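Local coordinates for protein RNA-dependent RNA Polymerase (PDB 6TZ0) that catalyses RNA-templated RNA synthesis, making plus strands in transcription and probably minus strands during genome replication of a double-stranded RNA virus, at residues 469-477 / 615-623; 394-405 / 565-574. One frame throughout, in Å; residues are numbered along the deposited sequence.

Contact 1: residues 469-477 / 615-623; sequences SLKAPIKLV and NSQTSTSYE
I474 lays its side chain along Q617-T620, the loop leading into strand 620-624. I474 CB stands 4.1 Å from S619 O. With CG1 anti to the carbonyl carbon (chi1 -64°), the two branches divide the work: I474 CG2 meets T620 CG2 at 3.9 Å, methyl against methyl, while CG1 carries I474 CD1 over the backbone, to 3.4 Å from Q617 O and 3.7 Å from T618 O. Two beta-branched residues suit this place, since both favour extended backbone and offer a methyl close to the main chain. Beside them S621 N gives a straight hydrogen bond of 2.7 Å to I474 O, nearly in line with the carbonyl. L476 forks further on, CD1 beside T620 OG1 and CD2 reaching Y622 CD1 at 3.9 Å, oblique to the ring. K475 and E623 carry opposite charges that stop short of a salt bridge. The two strands run parallel in sense but splay by 59°, as the inner pair of a mixed four-stranded sheet in the polymerase domain. Strand 489-491 flanks 474-477, strand 628-631 flanks 620-624, and helix 349-356 packs on L476 and Y622; the chain of viral structural protein 4 meets loop 615-619.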
loop_
_atom_site.group_PDB
_atom_site.type_symbol
_atom_site.label_atom_id
_atom_site.label_comp_id
_atom_site.label_asym_id
_atom_site.label_seq_id
_atom_site.Cartn_x
_atom_site.Cartn_y
_atom_site.Cartn_z
ATOM N N SER A 469 -18.221 -7.124 -8.319
ATOM C CA SER A 469 -16.795 -7.024 -8.023
ATOM C C SER A 469 -16.158 -8.361 -7.698
ATOM O O SER A 469 -14.955 -8.524 -7.920
ATOM C CB SER A 469 -16.554 -6.108 -6.847
ATOM O OG SER A 469 -17.033 -6.689 -5.650
ATOM N N LEU A 470 -16.924 -9.318 -7.174
ATOM C CA LEU A 470 -16.366 -10.650 -6.923
ATOM C C LEU A 470 -16.012 -11.423 -8.193
ATOM O O LEU A 470 -15.424 -12.504 -8.091
ATOM C CB LEU A 470 -17.330 -11.496 -6.096
ATOM C CG LEU A 470 -17.515 -11.127 -4.630
ATOM C CD1 LEU A 470 -18.590 -11.991 -4.021
ATOM C CD2 LEU A 470 -16.210 -11.293 -3.898
ATOM N N LYS A 471 -16.362 -10.913 -9.371
ATOM C CA LYS A 471 -16.079 -11.560 -10.641
ATOM C C LYS A 471 -14.765 -11.093 -11.257
ATOM O O LYS A 471 -14.186 -11.813 -12.074
ATOM C CB LYS A 471 -17.242 -11.272 -11.588
ATOM C CG LYS A 471 -17.351 -12.116 -12.829
ATOM C CD LYS A 471 -18.495 -11.584 -13.669
ATOM C CE LYS A 471 -19.825 -11.800 -12.964
ATOM N NZ LYS A 471 -20.986 -11.371 -13.781
ATOM N N ALA A 472 -14.282 -9.907 -10.889
ATOM C CA ALA A 472 -13.115 -9.212 -11.410
ATOM C C ALA A 472 -11.834 -9.703 -10.741
ATOM O O ALA A 472 -11.837 -10.035 -9.553
ATOM C CB ALA A 472 -13.258 -7.709 -11.192
ATOM N N PRO A 473 -10.720 -9.757 -11.468
ATOM C CA PRO A 473 -9.469 -10.226 -10.869
ATOM C C PRO A 473 -8.747 -9.124 -10.109
ATOM O O PRO A 473 -8.976 -7.932 -10.312
ATOM C CB PRO A 473 -8.650 -10.673 -12.083
ATOM C CG PRO A 473 -9.123 -9.796 -13.170
ATOM C CD PRO A 473 -10.587 -9.570 -12.923
ATOM N N ILE A 474 -7.846 -9.551 -9.230
ATOM C CA ILE A 474 -7.035 -8.649 -8.423
ATOM C C ILE A 474 -5.707 -8.440 -9.137
ATOM O O ILE A 474 -4.989 -9.403 -9.424
ATOM C CB ILE A 474 -6.829 -9.197 -7.004
ATOM C CG1 ILE A 474 -8.166 -9.276 -6.269
ATOM C CG2 ILE A 474 -5.850 -8.332 -6.239
ATOM C CD1 ILE A 474 -8.101 -10.008 -4.961
ATOM N N LYS A 475 -5.380 -7.185 -9.423
ATOM C CA LYS A 475 -4.228 -6.875 -10.251
ATOM C C LYS A 475 -2.938 -6.942 -9.443
ATOM O O LYS A 475 -2.935 -6.854 -8.216
ATOM C CB LYS A 475 -4.378 -5.491 -10.875
ATOM C CG LYS A 475 -5.625 -5.341 -11.719
ATOM C CD LYS A 475 -5.616 -6.284 -12.900
ATOM C CE LYS A 475 -4.606 -5.843 -13.940
ATOM N NZ LYS A 475 -4.638 -6.716 -15.144
ATOM N N LEU A 476 -1.831 -7.100 -10.157
ATOM C CA LEU A 476 -0.506 -7.196 -9.567
ATOM C C LEU A 476 0.380 -6.113 -10.166
ATOM O O LEU A 476 0.387 -5.908 -11.383
ATOM C CB LEU A 476 0.088 -8.587 -9.816
ATOM C CG LEU A 476 1.350 -9.066 -9.100
ATOM C CD1 LEU A 476 1.253 -10.558 -8.907
ATOM C CD2 LEU A 476 2.616 -8.746 -9.879
ATOM N N VAL A 477 1.128 -5.422 -9.315
ATOM C CA VAL A 477 2.069 -4.403 -9.763
ATOM C C VAL A 477 3.318 -4.488 -8.890
ATOM O O VAL A 477 3.237 -4.706 -7.678
ATOM C CB VAL A 477 1.414 -2.997 -9.769
ATOM C CG1 VAL A 477 0.875 -2.608 -8.399
ATOM C CG2 VAL A 477 2.371 -1.935 -10.296
ATOM N N ASN A 615 -16.601 -14.306 1.978
ATOM C CA ASN A 615 -16.286 -14.347 0.551
ATOM C C ASN A 615 -14.869 -13.822 0.376
ATOM O O ASN A 615 -14.669 -12.651 0.054
ATOM C CB ASN A 615 -17.280 -13.511 -0.234
ATOM C CG ASN A 615 -18.687 -14.028 -0.124
ATOM O OD1 ASN A 615 -18.924 -15.227 -0.176
ATOM N ND2 ASN A 615 -19.634 -13.124 0.056
ATOM N N SER A 616 -13.886 -14.692 0.553
ATOM C CA SER A 616 -12.491 -14.278 0.612
ATOM C C SER A 616 -11.718 -14.905 -0.537
ATOM O O SER A 616 -11.677 -16.132 -0.666
ATOM C CB SER A 616 -11.867 -14.668 1.948
ATOM O OG SER A 616 -11.820 -16.071 2.072
ATOM N N GLN A 617 -11.107 -14.064 -1.362
ATOM C CA GLN A 617 -10.271 -14.523 -2.462
ATOM C C GLN A 617 -9.077 -13.591 -2.557
ATOM O O GLN A 617 -9.238 -12.399 -2.825
ATOM C CB GLN A 617 -11.042 -14.537 -3.780
ATOM C CG GLN A 617 -10.291 -15.217 -4.885
ATOM C CD GLN A 617 -10.235 -16.707 -4.690
ATOM O OE1 GLN A 617 -11.244 -17.339 -4.410
ATOM N NE2 GLN A 617 -9.049 -17.275 -4.813
ATOM N N THR A 618 -7.883 -14.137 -2.356
ATOM C CA THR A 618 -6.668 -13.344 -2.271
ATOM C C THR A 618 -5.909 -13.274 -3.591
ATOM O O THR A 618 -5.308 -12.234 -3.888
ATOM C CB THR A 618 -5.763 -13.928 -1.174
ATOM O OG1 THR A 618 -6.501 -14.017 0.049
ATOM C CG2 THR A 618 -4.551 -13.062 -0.916
ATOM N N SER A 619 -6.030 -14.315 -4.424
ATOM C CA SER A 619 -5.087 -14.620 -5.500
ATOM C C SER A 619 -4.984 -13.515 -6.538
ATOM O O SER A 619 -5.953 -13.201 -7.233
ATOM C CB SER A 619 -5.497 -15.919 -6.181
ATOM O OG SER A 619 -5.433 -17.000 -5.281
ATOM N N THR A 620 -3.799 -12.928 -6.634
ATOM C CA THR A 620 -3.536 -11.887 -7.606
ATOM C C THR A 620 -3.287 -12.491 -8.978
ATOM O O THR A 620 -2.720 -13.576 -9.113
ATOM C CB THR A 620 -2.329 -11.057 -7.187
ATOM O OG1 THR A 620 -1.189 -11.914 -7.077
ATOM C CG2 THR A 620 -2.582 -10.409 -5.855
ATOM N N SER A 621 -3.718 -11.767 -10.001
ATOM C CA SER A 621 -3.552 -12.181 -11.385
ATOM C C SER A 621 -2.620 -11.199 -12.072
ATOM O O SER A 621 -2.868 -9.990 -12.056
ATOM C CB SER A 621 -4.901 -12.244 -12.097
ATOM O OG SER A 621 -4.734 -12.612 -13.448
ATOM N N TYR A 622 -1.547 -11.710 -12.659
ATOM C CA TYR A 622 -0.609 -10.898 -13.417
ATOM C C TYR A 622 -0.721 -11.232 -14.896
ATOM O O TYR A 622 -0.818 -12.405 -15.266
ATOM C CB TYR A 622 0.827 -11.099 -12.935
ATOM C CG TYR A 622 1.812 -10.332 -13.772
ATOM C CD1 TYR A 622 1.851 -8.946 -13.734
ATOM C CD2 TYR A 622 2.701 -10.992 -14.608
ATOM C CE1 TYR A 622 2.742 -8.238 -14.510
ATOM C CE2 TYR A 622 3.593 -10.297 -15.381
ATOM C CZ TYR A 622 3.603 -8.920 -15.339
ATOM O OH TYR A 622 4.505 -8.222 -16.105
ATOM N N GLU A 623 -0.716 -10.199 -15.733
ATOM C CA GLU A 623 -0.794 -10.360 -17.180
ATOM C C GLU A 623 0.614 -10.298 -17.754
ATOM O O GLU A 623 1.219 -9.224 -17.819
ATOM C CB GLU A 623 -1.678 -9.282 -17.795
ATOM C CG GLU A 623 -1.813 -9.397 -19.294
ATOM C CD GLU A 623 -2.719 -8.338 -19.877
ATOM O OE1 GLU A 623 -3.216 -7.490 -19.106
ATOM O OE2 GLU A 623 -2.942 -8.356 -21.105
#

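Contact 2: residues 394-405 / 565-574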
loop_
_atom_site.group_PDB
_atom_site.type_symbol
_atom_site.label_atom_id
_atom_site.label_comp_id
_atom_site.label_asym_id
_atom_site.label_seq_id
_atom_site.Cartn_x
_atom_site.Cartn_y
_atom_site.Cartn_z
ATOM N N GLN A 394 -7.808 -13.553 21.619
ATOM C CA GLN A 394 -9.090 -12.965 21.970
ATOM C C GLN A 394 -9.213 -12.640 23.447
ATOM O O GLN A 394 -10.000 -11.757 23.783
ATOM C CB GLN A 394 -10.240 -13.870 21.544
ATOM C CG GLN A 394 -10.436 -13.908 20.053
ATOM C CD GLN A 394 -10.635 -12.532 19.472
ATOM O OE1 GLN A 394 -9.808 -12.050 18.706
ATOM N NE2 GLN A 394 -11.714 -11.873 19.863
ATOM N N SER A 395 -8.434 -13.286 24.321
ATOM C CA SER A 395 -8.475 -12.946 25.740
ATOM C C SER A 395 -7.996 -11.525 26.001
ATOM O O SER A 395 -8.453 -10.881 26.949
ATOM C CB SER A 395 -7.640 -13.937 26.543
ATOM O OG SER A 395 -6.266 -13.796 26.249
ATOM N N TYR A 396 -7.108 -11.011 25.161
ATOM C CA TYR A 396 -6.713 -9.616 25.247
ATOM C C TYR A 396 -7.582 -8.715 24.385
ATOM O O TYR A 396 -7.920 -7.606 24.808
ATOM C CB TYR A 396 -5.248 -9.461 24.851
ATOM C CG TYR A 396 -4.747 -8.047 24.932
ATOM C CD1 TYR A 396 -4.533 -7.433 26.158
ATOM C CD2 TYR A 396 -4.478 -7.328 23.781
ATOM C CE1 TYR A 396 -4.072 -6.137 26.230
ATOM C CE2 TYR A 396 -4.017 -6.041 23.843
ATOM C CZ TYR A 396 -3.812 -5.448 25.066
ATOM O OH TYR A 396 -3.352 -4.156 25.121
ATOM N N LEU A 397 -7.961 -9.158 23.185
ATOM C CA LEU A 397 -8.690 -8.275 22.281
ATOM C C LEU A 397 -10.157 -8.093 22.646
ATOM O O LEU A 397 -10.731 -7.058 22.298
ATOM C CB LEU A 397 -8.583 -8.789 20.848
ATOM C CG LEU A 397 -7.221 -8.692 20.170
ATOM C CD1 LEU A 397 -7.265 -9.387 18.828
ATOM C CD2 LEU A 397 -6.816 -7.240 20.012
ATOM N N SER A 398 -10.777 -9.041 23.348
ATOM C CA SER A 398 -12.201 -8.953 23.632
ATOM C C SER A 398 -12.536 -7.930 24.704
ATOM O O SER A 398 -13.716 -7.622 24.890
ATOM C CB SER A 398 -12.724 -10.323 24.044
ATOM O OG SER A 398 -12.135 -10.738 25.260
ATOM N N SER A 399 -11.544 -7.400 25.409
ATOM C CA SER A 399 -11.782 -6.339 26.372
ATOM C C SER A 399 -11.834 -4.958 25.736
ATOM O O SER A 399 -12.092 -3.982 26.441
ATOM C CB SER A 399 -10.701 -6.384 27.446
ATOM O OG SER A 399 -9.429 -6.179 26.875
ATOM N N PHE A 400 -11.610 -4.852 24.429
ATOM C CA PHE A 400 -11.628 -3.577 23.729
ATOM C C PHE A 400 -12.869 -3.370 22.877
ATOM O O PHE A 400 -13.042 -2.276 22.340
ATOM C CB PHE A 400 -10.391 -3.444 22.834
ATOM C CG PHE A 400 -9.109 -3.262 23.587
ATOM C CD1 PHE A 400 -8.720 -2.008 24.021
ATOM C CD2 PHE A 400 -8.294 -4.344 23.866
ATOM C CE1 PHE A 400 -7.542 -1.838 24.709
ATOM C CE2 PHE A 400 -7.121 -4.175 24.556
ATOM C CZ PHE A 400 -6.750 -2.921 24.983
ATOM N N THR A 401 -13.744 -4.372 22.763
ATOM C CA THR A 401 -14.773 -4.351 21.727
ATOM C C THR A 401 -15.872 -3.332 22.000
ATOM O O THR A 401 -16.404 -2.737 21.056
ATOM C CB THR A 401 -15.382 -5.740 21.561
ATOM O OG1 THR A 401 -15.931 -6.164 22.809
ATOM C CG2 THR A 401 -14.338 -6.732 21.110
ATOM N N ASP A 402 -16.214 -3.094 23.264
ATOM C CA ASP A 402 -17.334 -2.208 23.561
ATOM C C ASP A 402 -16.967 -0.738 23.395
ATOM O O ASP A 402 -17.772 0.045 22.870
ATOM C CB ASP A 402 -17.845 -2.477 24.972
ATOM C CG ASP A 402 -19.132 -1.744 25.267
ATOM O OD1 ASP A 402 -20.187 -2.165 24.742
ATOM O OD2 ASP A 402 -19.088 -0.747 26.021
ATOM N N GLU A 403 -15.755 -0.357 23.801
ATOM C CA GLU A 403 -15.262 0.993 23.562
ATOM C C GLU A 403 -15.092 1.274 22.073
ATOM O O GLU A 403 -15.448 2.361 21.597
ATOM C CB GLU A 403 -13.940 1.190 24.298
ATOM C CG GLU A 403 -13.327 2.561 24.134
ATOM C CD GLU A 403 -14.114 3.654 24.821
ATOM O OE1 GLU A 403 -14.797 3.363 25.827
ATOM O OE2 GLU A 403 -14.046 4.811 24.355
ATOM N N ILE A 404 -14.574 0.298 21.318
ATOM C CA ILE A 404 -14.411 0.465 19.876
ATOM C C ILE A 404 -15.768 0.567 19.190
ATOM O O ILE A 404 -15.943 1.374 18.272
ATOM C CB ILE A 404 -13.543 -0.668 19.294
ATOM C CG1 ILE A 404 -12.107 -0.536 19.777
ATOM C CG2 ILE A 404 -13.487 -0.625 17.790
ATOM C CD1 ILE A 404 -11.244 -1.709 19.433
ATOM N N ALA A 405 -16.767 -0.189 19.659
ATOM C CA ALA A 405 -18.096 -0.090 19.059
ATOM C C ALA A 405 -18.756 1.248 19.357
ATOM O O ALA A 405 -19.425 1.817 18.483
ATOM C CB ALA A 405 -18.975 -1.240 19.540
ATOM N N THR A 565 -12.782 -12.728 13.999
ATOM C CA THR A 565 -13.560 -12.855 15.235
ATOM C C THR A 565 -13.660 -11.530 15.979
ATOM O O THR A 565 -14.728 -11.176 16.490
ATOM C CB THR A 565 -12.949 -13.899 16.165
ATOM O OG1 THR A 565 -11.607 -13.523 16.481
ATOM C CG2 THR A 565 -12.947 -15.245 15.532
ATOM N N PHE A 566 -12.550 -10.797 16.058
ATOM C CA PHE A 566 -12.532 -9.481 16.691
ATOM C C PHE A 566 -13.417 -8.491 15.943
ATOM O O PHE A 566 -14.187 -7.734 16.560
ATOM C CB PHE A 566 -11.080 -9.008 16.767
ATOM C CG PHE A 566 -10.903 -7.602 17.232
ATOM C CD1 PHE A 566 -11.133 -7.251 18.545
ATOM C CD2 PHE A 566 -10.448 -6.632 16.352
ATOM C CE1 PHE A 566 -10.952 -5.944 18.963
ATOM C CE2 PHE A 566 -10.267 -5.332 16.761
ATOM C CZ PHE A 566 -10.516 -4.987 18.065
ATOM N N VAL A 567 -13.347 -8.514 14.609
ATOM C CA VAL A 567 -14.172 -7.635 13.788
ATOM C C VAL A 567 -15.650 -7.973 13.942
ATOM O O VAL A 567 -16.491 -7.076 14.051
ATOM C CB VAL A 567 -13.702 -7.706 12.322
ATOM C CG1 VAL A 567 -14.644 -6.977 11.400
ATOM C CG2 VAL A 567 -12.341 -7.088 12.206
ATOM N N LEU A 568 -15.988 -9.262 14.018
ATOM C CA LEU A 568 -17.388 -9.641 14.172
ATOM C C LEU A 568 -17.914 -9.357 15.572
ATOM O O LEU A 568 -19.099 -9.050 15.721
ATOM C CB LEU A 568 -17.587 -11.110 13.811
ATOM C CG LEU A 568 -17.511 -11.424 12.322
ATOM C CD1 LEU A 568 -17.592 -12.914 12.086
ATOM C CD2 LEU A 568 -18.617 -10.714 11.592
ATOM N N ASP A 569 -17.053 -9.405 16.595
ATOM C CA ASP A 569 -17.466 -8.998 17.939
ATOM C C ASP A 569 -17.823 -7.519 17.984
ATOM O O ASP A 569 -18.892 -7.139 18.492
ATOM C CB ASP A 569 -16.359 -9.286 18.950
ATOM C CG ASP A 569 -16.205 -10.751 19.249
ATOM O OD1 ASP A 569 -17.201 -11.491 19.132
ATOM O OD2 ASP A 569 -15.089 -11.165 19.622
ATOM N N VAL A 570 -16.943 -6.672 17.443
ATOM C CA VAL A 570 -17.213 -5.236 17.445
ATOM C C VAL A 570 -18.412 -4.914 16.558
ATOM O O VAL A 570 -19.239 -4.062 16.896
ATOM C CB VAL A 570 -15.961 -4.457 17.009
ATOM C CG1 VAL A 570 -16.224 -2.970 17.024
ATOM C CG2 VAL A 570 -14.807 -4.781 17.904
ATOM N N ALA A 571 -18.555 -5.629 15.442
ATOM C CA ALA A 571 -19.665 -5.382 14.533
ATOM C C ALA A 571 -20.993 -5.822 15.122
ATOM O O ALA A 571 -22.023 -5.201 14.846
ATOM C CB ALA A 571 -19.416 -6.094 13.207
ATOM N N SER A 572 -20.998 -6.876 15.934
ATOM C CA SER A 572 -22.235 -7.281 16.584
ATOM C C SER A 572 -22.610 -6.316 17.697
ATOM O O SER A 572 -23.796 -6.044 17.911
ATOM C CB SER A 572 -22.102 -8.693 17.135
ATOM O OG SER A 572 -21.214 -8.710 18.232
ATOM N N LYS A 573 -21.618 -5.775 18.414
ATOM C CA LYS A 573 -21.952 -4.882 19.521
ATOM C C LYS A 573 -22.424 -3.499 19.082
ATOM O O LYS A 573 -23.082 -2.817 19.870
ATOM C CB LYS A 573 -20.768 -4.724 20.473
ATOM C CG LYS A 573 -20.535 -5.910 21.383
ATOM C CD LYS A 573 -19.331 -5.684 22.268
ATOM C CE LYS A 573 -19.205 -6.769 23.326
ATOM N NZ LYS A 573 -18.930 -8.112 22.756
ATOM N N CYS A 574 -22.122 -3.062 17.865
ATOM C CA CYS A 574 -22.384 -1.677 17.504
ATOM C C CYS A 574 -23.812 -1.501 16.992
ATOM O O CYS A 574 -24.612 -2.436 16.957
ATOM C CB CYS A 574 -21.367 -1.188 16.473
ATOM S SG CYS A 574 -21.428 -1.999 14.876
#
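Helix 401-405 crosses helix 565-573 at -58° with axes 8.6 Å apart, so that T401 lies nearest V570 and A405 nearest C574, just past the helix end. The CA atoms of these pairs are 5.0 Å and 4.8 Å apart respectively. Small and short side chains suit so close a crossing: A405 CB fits against C574 CB at 3.9 Å and also touches V570 and K573. The packing is knobs-into-holes in both directions. T401 enters a hole formed by F566, D569, V570 and K573, its CG2 lying 3.8 Å from V570 CG2, while its hydroxyl, weakly bonded to S398 O, has the aliphatic CD and CE of K573 alongside. In return F566 is the knob among Q394, L397, T401 and I404. Its CG is anti to the backbone N (chi1 173°), which sends the ring out toward the turn L397-F400, which leads into helix 401-405. L397 CD2 lies over one face of the ring, and I404 CD1 comes to the edge near the ring plane, 3.6 Å from F566 CZ. I404 CG2 also meets V570 CG1 at 3.7 Å, the two side chains crossing at about a right angle. At the more polar end, Q394 OE1 is 3.2 Å from T565 OG1, a hydroxyl that bonds to I562 O, and NE2 faces D569 at a poor angle for bonding. W606 of helix 604-614 covers L568 and A571. No hydrogen bond crosses this interface, so cohesion probably rests mainly on apolar packing, with a polar patch at the Q394 end and K573 lending its aliphatic carbons at the margin.

Overall arrangement
Both contacts lie within the central polymerase domain, their centres 29 Å apart and their nearest atoms about 10 Å apart without touching. Their segments alternate along the chain: 394-405, 469-477, 565-574, then 615-623. Contact 1 joins strands of a mixed sheet, contact 2 joins helices. Helix 604-614 links them: W606 and C609 pack on the helix of contact 2, and the chain then runs straight into 615-623. Helix 557-573 begins shortly after D552, a UTP-binding residue whose side chain is about 8 Å from that of T618 in contact 1. The T618 end of contact 1 thus lies near the nucleotide site, whereas contact 2 is structural packing away from the annotated sites.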